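Local atomic coordinates of lysozyme inhibitor LprI-like N-terminal domain-containing protein (Pseudomonas putida, PDB entry 3GI7), a protein that is of unknown function but is secreted and may, like the lysozyme inhibitor LprI, act against lysozyme. Residues S36-L41 and R58-E63; A21-N26 and W92-A97; R32-A37 and E105-L110. One frame throughout, in Å; residues are numbered along the deposited sequence.

Contact 1: S36-L41 and R58-E63. With SO4 (sulfate ion), chain D.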
loop_
_atom_site.group_PDB
_atom_site.type_symbol
_atom_site.label_atom_id
_atom_site.label_comp_id
_atom_site.label_asym_id
_atom_site.label_seq_id
_atom_site.Cartn_x
_atom_site.Cartn_y
_atom_site.Cartn_z
ATOM N N SER A 36 8.938 -15.410 5.871
ATOM C CA SER A 36 9.012 -15.221 7.324
ATOM C C SER A 36 7.752 -14.575 7.868
ATOM O O SER A 36 7.256 -14.957 8.956
ATOM C CB SER A 36 10.214 -14.375 7.728
ATOM O OG SER A 36 11.391 -15.050 7.356
ATOM N N ALA A 37 7.239 -13.583 7.146
ATOM C CA ALA A 37 5.996 -12.933 7.550
ATOM C C ALA A 37 4.824 -13.907 7.529
ATOM O O ALA A 37 3.984 -13.868 8.439
ATOM C CB ALA A 37 5.685 -11.687 6.667
ATOM N N TYR A 38 4.755 -14.750 6.494
ATOM C CA TYR A 38 3.693 -15.743 6.369
ATOM C C TYR A 38 3.755 -16.751 7.558
ATOM O O TYR A 38 2.746 -17.033 8.215
ATOM C CB TYR A 38 3.839 -16.460 5.052
ATOM C CG TYR A 38 2.812 -17.523 4.849
ATOM C CD1 TYR A 38 1.591 -17.227 4.292
ATOM C CD2 TYR A 38 3.034 -18.825 5.318
ATOM C CE1 TYR A 38 0.604 -18.235 4.125
ATOM C CE2 TYR A 38 2.067 -19.821 5.181
ATOM C CZ TYR A 38 0.856 -19.514 4.602
ATOM O OH TYR A 38 -0.083 -20.466 4.467
ATOM N N ASP A 39 4.954 -17.232 7.845
ATOM C CA ASP A 39 5.168 -18.255 8.861
ATOM C C ASP A 39 4.775 -17.674 10.234
ATOM O O ASP A 39 4.162 -18.356 11.052
ATOM C CB ASP A 39 6.655 -18.692 8.891
ATOM C CG ASP A 39 7.073 -19.560 7.698
ATOM O OD1 ASP A 39 6.242 -20.042 6.925
ATOM O OD2 ASP A 39 8.271 -19.803 7.569
ATOM N N GLU A 40 5.160 -16.423 10.456
ATOM C CA GLU A 40 4.840 -15.744 11.697
ATOM C C GLU A 40 3.338 -15.430 11.816
ATOM O O GLU A 40 2.790 -15.484 12.923
ATOM C CB GLU A 40 5.708 -14.504 11.885
ATOM C CG GLU A 40 7.183 -14.836 12.119
ATOM C CD GLU A 40 8.070 -13.602 12.283
ATOM O OE1 GLU A 40 8.780 -13.510 13.312
ATOM O OE2 GLU A 40 8.057 -12.731 11.394
ATOM N N LEU A 41 2.659 -15.148 10.710
ATOM C CA LEU A 41 1.207 -14.922 10.758
ATOM C C LEU A 41 0.487 -16.195 11.230
ATOM O O LEU A 41 -0.431 -16.132 12.048
ATOM C CB LEU A 41 0.641 -14.524 9.396
ATOM C CG LEU A 41 -0.873 -14.572 9.248
ATOM C CD1 LEU A 41 -1.586 -13.537 10.108
ATOM C CD2 LEU A 41 -1.274 -14.420 7.742
ATOM N N ARG A 58 -7.600 -21.465 4.842
ATOM C CA ARG A 58 -8.014 -20.207 4.173
ATOM C C ARG A 58 -6.835 -19.282 3.952
ATOM O O ARG A 58 -6.736 -18.633 2.881
ATOM C CB ARG A 58 -9.082 -19.498 4.952
ATOM C CG ARG A 58 -10.479 -20.058 4.741
ATOM C CD ARG A 58 -11.364 -19.442 5.802
ATOM N NE ARG A 58 -12.776 -19.714 5.591
ATOM C CZ ARG A 58 -13.735 -19.449 6.472
ATOM N NH1 ARG A 58 -13.455 -18.936 7.681
ATOM N NH2 ARG A 58 -14.990 -19.725 6.144
ATOM N N ILE A 59 -5.938 -19.210 4.935
ATOM C CA ILE A 59 -4.736 -18.395 4.812
ATOM C C ILE A 59 -3.829 -18.937 3.704
ATOM O O ILE A 59 -3.336 -18.179 2.865
ATOM C CB ILE A 59 -3.944 -18.275 6.144
ATOM C CG1 ILE A 59 -4.772 -17.467 7.158
ATOM C CG2 ILE A 59 -2.511 -17.655 5.910
ATOM C CD1 ILE A 59 -4.297 -17.613 8.616
ATOM N N GLU A 60 -3.661 -20.260 3.667
ATOM C CA GLU A 60 -2.872 -20.893 2.617
ATOM C C GLU A 60 -3.500 -20.718 1.230
ATOM O O GLU A 60 -2.784 -20.385 0.288
ATOM C CB GLU A 60 -2.673 -22.377 2.952
ATOM C CG GLU A 60 -1.744 -23.071 2.015
ATOM C CD GLU A 60 -1.553 -24.524 2.467
ATOM O OE1 GLU A 60 -2.555 -25.231 2.631
ATOM O OE2 GLU A 60 -0.420 -24.894 2.731
ATOM N N ALA A 61 -4.825 -20.853 1.116
ATOM C CA ALA A 61 -5.517 -20.673 -0.160
ATOM C C ALA A 61 -5.349 -19.246 -0.689
ATOM O O ALA A 61 -5.081 -19.049 -1.872
ATOM C CB ALA A 61 -7.011 -21.032 -0.054
ATOM N N ALA A 62 -5.527 -18.263 0.193
ATOM C CA ALA A 62 -5.359 -16.845 -0.167
ATOM C C ALA A 62 -3.951 -16.579 -0.674
ATOM O O ALA A 62 -3.763 -15.917 -1.696
ATOM C CB ALA A 62 -5.676 -15.938 1.041
ATOM N N GLU A 63 -2.953 -17.105 0.020
ATOM C CA GLU A 63 -1.574 -16.852 -0.366
ATOM C C GLU A 63 -1.255 -17.480 -1.732
ATOM O O GLU A 63 -0.536 -16.880 -2.545
ATOM C CB GLU A 63 -0.602 -17.354 0.694
ATOM C CG GLU A 63 0.815 -16.868 0.497
ATOM C CD GLU A 63 1.021 -15.366 0.774
ATOM O OE1 GLU A 63 0.059 -14.667 1.171
ATOM O OE2 GLU A 63 2.187 -14.902 0.590
HETATM S S SO4 D . -14.248 -21.097 2.636
HETATM O O1 SO4 D . -13.754 -21.014 1.263
HETATM O O2 SO4 D . -15.554 -20.470 2.804
HETATM O O3 SO4 D . -14.356 -22.503 3.003
HETATM O O4 SO4 D . -13.274 -20.428 3.483
HETATM O O HOH W 1 0.354 -22.918 5.371
#
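Tyr38 on helix 17-49 spans most of the gap to helix 55-77, meeting Ile59, Glu60 and Glu63 with its ring and hydroxyl. The two segments run nearly antiparallel, at 160°, and their axes stay 11.7 Å apart, so Tyr38 has to bridge the gap, and it carries most of the contact. Its ring is swung away from the backbone N (chi1 179°), which sends it straight across. The tight part lies at the inner flank of the ring: CE1 of Tyr38 is 3.6 Å from CG2 of Ile59 and 3.7 Å from CB of Glu63, both approaching obliquely. Leu41, one turn on from Tyr38, meets the same methyl tip to tip, CD2 to Ile59 CG2 at 3.9 Å. The Glu63 chain runs back alongside the ring, antiparallel to it; it bends at chi2 (71°), and the carboxylate, still beside the ring, forms a salt bridge with Arg103 of helix 86-111.

The outer side is looser and wetter. Tyr38 OH ends beside the backbone of exposed Glu60, 3.4 Å from its CA, which lies near the ring plane. A water also in the ring plane sits 2.6 Å from Tyr38 OH and gives a weak, 3.4 Å hydrogen bond to OE2 of Glu60, whose extended chain points outward from helix 55-77. Farther round that helix, Arg58 takes no part in the helix pairing; a sulfate, probably from the crystallisation liquor, lies at its guanidinium edge, but NE comes implausibly close to O4, so the detail of this weak contact is doubtful.

Helix 86-111 covers the apolar side; its Leu107 touches Tyr38, Leu41 and Glu63 alike, while Ile59 also packs on Ile42 and Met45 of helix 17-49 and on Val76 of the second subunit.

Contact 2: A21-N26 and W92-A97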
loop_
_atom_site.group_PDB
_atom_site.type_symbol
_atom_site.label_atom_id
_atom_site.label_comp_id
_atom_site.label_asym_id
_atom_site.label_seq_id
_atom_site.Cartn_x
_atom_site.Cartn_y
_atom_site.Cartn_z
ATOM N N ALA A 21 22.278 -7.254 -10.956
ATOM C CA ALA A 21 22.590 -8.208 -9.874
ATOM C C ALA A 21 21.740 -7.889 -8.623
ATOM O O ALA A 21 21.221 -8.793 -7.985
ATOM C CB ALA A 21 24.084 -8.185 -9.518
ATOM N N CYS A 22 21.636 -6.605 -8.274
ATOM C CA CYS A 22 20.926 -6.191 -7.077
ATOM C C CYS A 22 19.414 -6.334 -7.209
ATOM O O CYS A 22 18.757 -6.604 -6.231
ATOM C CB CYS A 22 21.273 -4.763 -6.680
ATOM S SG CYS A 22 22.934 -4.631 -5.917
ATOM N N ALA A 23 18.871 -6.154 -8.403
ATOM C CA ALA A 23 17.447 -6.434 -8.645
ATOM C C ALA A 23 17.154 -7.916 -8.377
ATOM O O ALA A 23 16.172 -8.228 -7.704
ATOM C CB ALA A 23 17.018 -6.013 -10.095
ATOM N N ALA A 24 17.997 -8.816 -8.862
ATOM C CA ALA A 24 17.801 -10.261 -8.614
ATOM C C ALA A 24 17.984 -10.583 -7.151
ATOM O O ALA A 24 17.194 -11.308 -6.531
ATOM C CB ALA A 24 18.765 -11.120 -9.481
ATOM N N PHE A 25 19.024 -10.015 -6.570
ATOM C CA PHE A 25 19.305 -10.280 -5.165
ATOM C C PHE A 25 18.175 -9.779 -4.242
ATOM O O PHE A 25 17.752 -10.469 -3.317
ATOM C CB PHE A 25 20.641 -9.630 -4.772
ATOM C CG PHE A 25 21.082 -9.982 -3.394
ATOM C CD1 PHE A 25 20.705 -9.208 -2.323
ATOM C CD2 PHE A 25 21.880 -11.093 -3.175
ATOM C CE1 PHE A 25 21.091 -9.549 -1.036
ATOM C CE2 PHE A 25 22.310 -11.417 -1.877
ATOM C CZ PHE A 25 21.897 -10.649 -0.822
ATOM N N ASN A 26 17.683 -8.570 -4.487
ATOM C CA ASN A 26 16.653 -8.024 -3.643
ATOM C C ASN A 26 15.289 -8.722 -3.812
ATOM O O ASN A 26 14.489 -8.759 -2.872
ATOM C CB ASN A 26 16.585 -6.511 -3.843
ATOM C CG ASN A 26 17.853 -5.797 -3.350
ATOM O OD1 ASN A 26 18.445 -6.137 -2.295
ATOM N ND2 ASN A 26 18.241 -4.763 -4.080
ATOM N N TRP A 92 10.980 -7.030 -13.885
ATOM C CA TRP A 92 10.288 -8.190 -13.362
ATOM C C TRP A 92 10.668 -8.399 -11.913
ATOM O O TRP A 92 9.794 -8.454 -11.033
ATOM C CB TRP A 92 10.587 -9.457 -14.166
ATOM C CG TRP A 92 9.862 -10.614 -13.653
ATOM C CD1 TRP A 92 10.288 -11.476 -12.681
ATOM C CD2 TRP A 92 8.571 -11.085 -14.075
ATOM N NE1 TRP A 92 9.315 -12.428 -12.446
ATOM C CE2 TRP A 92 8.260 -12.211 -13.285
ATOM C CE3 TRP A 92 7.637 -10.642 -15.018
ATOM C CZ2 TRP A 92 7.067 -12.906 -13.417
ATOM C CZ3 TRP A 92 6.451 -11.339 -15.157
ATOM C CH2 TRP A 92 6.175 -12.458 -14.356
ATOM N N ASN A 93 11.967 -8.447 -11.662
ATOM C CA ASN A 93 12.486 -8.648 -10.316
ATOM C C ASN A 93 12.095 -7.537 -9.336
ATOM O O ASN A 93 11.762 -7.845 -8.171
ATOM C CB ASN A 93 14.001 -8.888 -10.348
ATOM C CG ASN A 93 14.358 -10.224 -10.880
ATOM O OD1 ASN A 93 13.542 -11.138 -10.851
ATOM N ND2 ASN A 93 15.603 -10.381 -11.358
ATOM N N SER A 94 12.081 -6.283 -9.782
ATOM C CA SER A 94 11.634 -5.146 -8.948
ATOM C C SER A 94 10.143 -5.248 -8.630
ATOM O O SER A 94 9.735 -4.961 -7.502
ATOM C CB SER A 94 11.909 -3.793 -9.621
ATOM O OG SER A 94 13.290 -3.727 -9.928
ATOM N N CYS A 95 9.361 -5.667 -9.601
ATOM C CA CYS A 95 7.926 -5.846 -9.418
ATOM C C CYS A 95 7.669 -6.959 -8.369
ATOM O O CYS A 95 6.876 -6.780 -7.423
ATOM C CB CYS A 95 7.284 -6.159 -10.762
ATOM S SG CYS A 95 5.488 -6.402 -10.668
ATOM N N ILE A 96 8.365 -8.070 -8.510
ATOM C CA ILE A 96 8.209 -9.209 -7.596
ATOM C C ILE A 96 8.584 -8.739 -6.206
ATOM O O ILE A 96 7.861 -9.021 -5.232
ATOM C CB ILE A 96 9.030 -10.448 -7.982
ATOM C CG1 ILE A 96 8.582 -11.097 -9.318
ATOM C CG2 ILE A 96 8.956 -11.540 -6.877
ATOM C CD1 ILE A 96 7.111 -11.562 -9.382
ATOM N N ALA A 97 9.701 -8.006 -6.090
ATOM C CA ALA A 97 10.165 -7.559 -4.773
ATOM C C ALA A 97 9.146 -6.619 -4.136
ATOM O O ALA A 97 8.770 -6.835 -2.967
ATOM C CB ALA A 97 11.574 -6.896 -4.833
HETATM O O HOH W 2 14.290 -6.542 -6.895
#
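Ala23 and Ala24 carry the first half of this contact, both against Asn93, where helix 17-49 and helix 86-111 run side by side at 30° with axes 8.3 Å apart. Just before them, Cys22 forms a disulfide with Cys22 of the third subunit. Ala23 directs its methyl toward the partner helix, CB to CB of Asn93 at 4.2 Å, and its carbonyl oxygen lies closer still, 3.5 Å from Asn93 CB. That oxygen accepts a 2.7 Å hydrogen bond from a water, which also gives a weak one to the backbone O of Asn93, bridging the two helices.

Ala24 meets the amide end of the same side chain: Asn93 ND2 rests 3.5 Å from Ala24 CA and slightly farther from its CB. With CG beside its own backbone N (chi1 -73°), Asn93 lays its amide along helix 17-49, where OD1 is held by Lys27.

One turn after Ala23, Asn26 contributes only its backbone: Asn26 O lies 4.0 Å from CB of Ala97. The alanines at 23, 24 and 97 are consistent with the close spacing.

Beyond the interface, Cys95 forms a disulfide with Cys74 of helix 55-77. Alanine-lined, near-parallel packing of a first and third helix, with a disulfide joining the third to the second, is the build of this three-helix LprI-like domain.

Contact 3: R32-A37 and E105-L110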
loop_
_atom_site.group_PDB
_atom_site.type_symbol
_atom_site.label_atom_id
_atom_site.label_comp_id
_atom_site.label_asym_id
_atom_site.label_seq_id
_atom_site.Cartn_x
_atom_site.Cartn_y
_atom_site.Cartn_z
ATOM N N ARG A 32 12.222 -14.056 0.819
ATOM C CA ARG A 32 12.563 -14.680 2.108
ATOM C C ARG A 32 11.857 -13.929 3.248
ATOM O O ARG A 32 11.281 -14.527 4.157
ATOM C CB ARG A 32 14.079 -14.666 2.391
ATOM C CG ARG A 32 14.899 -15.661 1.590
ATOM N N GLU A 33 11.847 -12.616 3.181
ATOM C CA GLU A 33 11.113 -11.833 4.199
ATOM C C GLU A 33 9.594 -12.111 4.162
ATOM O O GLU A 33 8.944 -12.179 5.196
ATOM C CB GLU A 33 11.384 -10.369 4.011
ATOM C CG GLU A 33 12.836 -10.054 4.324
ATOM C CD GLU A 33 13.145 -8.566 4.249
ATOM O OE1 GLU A 33 12.337 -7.791 3.678
ATOM O OE2 GLU A 33 14.213 -8.172 4.746
ATOM N N LEU A 34 9.028 -12.286 2.977
ATOM C CA LEU A 34 7.618 -12.619 2.879
ATOM C C LEU A 34 7.338 -13.976 3.498
ATOM O O LEU A 34 6.396 -14.127 4.264
ATOM C CB LEU A 34 7.164 -12.615 1.445
ATOM C CG LEU A 34 5.749 -13.126 1.170
ATOM C CD1 LEU A 34 4.714 -12.300 1.933
ATOM C CD2 LEU A 34 5.448 -13.102 -0.346
ATOM N N GLN A 35 8.157 -14.974 3.189
ATOM C CA GLN A 35 7.967 -16.293 3.809
ATOM C C GLN A 35 8.009 -16.196 5.330
ATOM O O GLN A 35 7.217 -16.861 6.028
ATOM C CB GLN A 35 8.971 -17.318 3.287
ATOM C CG GLN A 35 8.797 -18.750 3.865
ATOM C CD GLN A 35 7.509 -19.382 3.412
ATOM O OE1 GLN A 35 7.221 -19.394 2.219
ATOM N NE2 GLN A 35 6.718 -19.915 4.353
ATOM N N SER A 36 8.938 -15.410 5.871
ATOM C CA SER A 36 9.012 -15.221 7.324
ATOM C C SER A 36 7.752 -14.575 7.868
ATOM O O SER A 36 7.256 -14.957 8.956
ATOM C CB SER A 36 10.214 -14.375 7.728
ATOM O OG SER A 36 11.391 -15.050 7.356
ATOM N N ALA A 37 7.239 -13.583 7.146
ATOM C CA ALA A 37 5.996 -12.933 7.550
ATOM C C ALA A 37 4.824 -13.907 7.529
ATOM O O ALA A 37 3.984 -13.868 8.439
ATOM C CB ALA A 37 5.685 -11.687 6.667
ATOM N N GLU A 105 3.805 -6.842 4.425
ATOM C CA GLU A 105 3.197 -5.860 5.307
ATOM C C GLU A 105 1.736 -6.222 5.633
ATOM O O GLU A 105 1.307 -6.146 6.771
ATOM C CB GLU A 105 3.245 -4.466 4.713
ATOM C CG GLU A 105 2.649 -3.453 5.631
ATOM C CD GLU A 105 2.603 -2.049 5.063
ATOM O OE1 GLU A 105 3.642 -1.630 4.531
ATOM O OE2 GLU A 105 1.568 -1.372 5.275
ATOM N N TYR A 106 0.982 -6.608 4.629
ATOM C CA TYR A 106 -0.383 -7.007 4.844
ATOM C C TYR A 106 -0.503 -8.210 5.812
ATOM O O TYR A 106 -1.326 -8.221 6.694
ATOM C CB TYR A 106 -1.010 -7.356 3.497
ATOM C CG TYR A 106 -2.409 -7.900 3.601
ATOM C CD1 TYR A 106 -3.439 -7.104 4.082
ATOM C CD2 TYR A 106 -2.682 -9.235 3.306
ATOM C CE1 TYR A 106 -4.734 -7.604 4.199
ATOM C CE2 TYR A 106 -3.969 -9.744 3.400
ATOM C CZ TYR A 106 -4.986 -8.932 3.870
ATOM O OH TYR A 106 -6.278 -9.400 3.986
ATOM N N LEU A 107 0.336 -9.222 5.637
ATOM C CA LEU A 107 0.288 -10.423 6.510
ATOM C C LEU A 107 0.669 -10.074 7.951
ATOM O O LEU A 107 0.069 -10.557 8.906
ATOM C CB LEU A 107 1.218 -11.500 5.942
ATOM C CG LEU A 107 0.799 -12.084 4.584
ATOM C CD1 LEU A 107 1.802 -13.215 4.226
ATOM C CD2 LEU A 107 -0.658 -12.561 4.550
ATOM N N ARG A 108 1.668 -9.219 8.123
ATOM C CA ARG A 108 1.990 -8.702 9.448
ATOM C C ARG A 108 0.798 -7.993 10.074
ATOM O O ARG A 108 0.528 -8.160 11.261
ATOM C CB ARG A 108 3.172 -7.752 9.399
ATOM C CG ARG A 108 4.486 -8.410 8.916
ATOM C CD ARG A 108 5.696 -7.512 9.092
ATOM N NE ARG A 108 6.854 -8.085 8.421
ATOM C CZ ARG A 108 7.288 -7.671 7.224
ATOM N NH1 ARG A 108 6.681 -6.658 6.596
ATOM N NH2 ARG A 108 8.325 -8.268 6.641
ATOM N N SER A 109 0.089 -7.191 9.276
ATOM C CA SER A 109 -1.051 -6.426 9.780
ATOM C C SER A 109 -2.222 -7.325 10.208
ATOM O O SER A 109 -2.928 -6.996 11.129
ATOM C CB SER A 109 -1.582 -5.413 8.743
ATOM O OG SER A 109 -2.458 -6.084 7.835
ATOM N N LEU A 110 -2.386 -8.449 9.538
ATOM C CA LEU A 110 -3.470 -9.390 9.840
ATOM C C LEU A 110 -3.291 -10.067 11.174
ATOM O O LEU A 110 -4.269 -10.327 11.862
ATOM C CB LEU A 110 -3.588 -10.478 8.772
ATOM C CG LEU A 110 -4.193 -10.055 7.458
ATOM C CD1 LEU A 110 -4.319 -11.318 6.586
ATOM C CD2 LEU A 110 -5.555 -9.365 7.583
HETATM O O HOH W 3 9.233 -7.493 3.967
HETATM O O HOH W 4 9.405 -10.639 7.394
#
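The first and third helices of an all-helical, three-helix domain lie side by side here, residues 32-37 against 105-110. They run nearly parallel, at 15°, with axes 9.3 Å apart, and the contact has an apolar inner half and a watered outer half.

Inside, the leucines cross at a slant, Leu34 CD1 to Leu107 CD1 at 3.8 Å. The CB of Leu34 points away from the partner helix, and it is the branch carrying CD1 that returns to the contact. Leu107 sets off directly toward helix 17-49, its CG beside the backbone N (chi1 -66°). Ala37 fills the middle. In the conformer of Arg108 described, one of two modelled, its CB lies over one face of the guanidinium and equally near the chain, 4.2 Å from both CG and NE of Arg108. That chain is extended as far as NE, and the twist at chi4 (101°) turns one face of the guanidinium toward Ala37 CB.

In the same conformer NH2 is linked to helix 17-49 through two waters, both at the edge of the guanidinium and in its plane. One is 2.7 Å from Arg108 NH2 and donates to the backbone O of Glu33; the other, 2.9 Å from NH2, donates to Glu33 OE1. Carboxylate and guanidinium therefore meet through solvent, OE1 of Glu33 and NH2 of Arg108 standing 5.0 Å apart, a distance at which their opposite charges would still attract.

On the far flank of helix 86-111, Ser109 OG gives a 2.7 Å hydrogen bond to Tyr106 O, while Tyr106 OH is bonded to Glu77 of the second subunit. Leu34 also packs on Trp66 of helix 55-77, which closes the inner side: apolar side chains (Leu34, Leu107, Trp66) facing inward and a hydrated polar outer edge are what an amphipathic helical bundle has.

How the contacts relate
From the N terminus, helix 17-49 supplies the first segment of every contact: 21-26 for contact 2, then 32-37 and 36-41, overlapping at Ser36 and Ala37, for contacts 3 and 1. Contact 1 closes the short loop, joining this helix to the antiparallel helix 55-77 just after the turn. Contacts 2 and 3 close long loops to helix 86-111, and their segments alternate along the chain, so these two cross; contact 1 falls within the span of contact 2. Contacts 1 and 3, centres 8 Å apart, meet through Leu107 and form one core, whereas contact 2 lies beyond the chain's centre, 18 Å from the centre of contact 3.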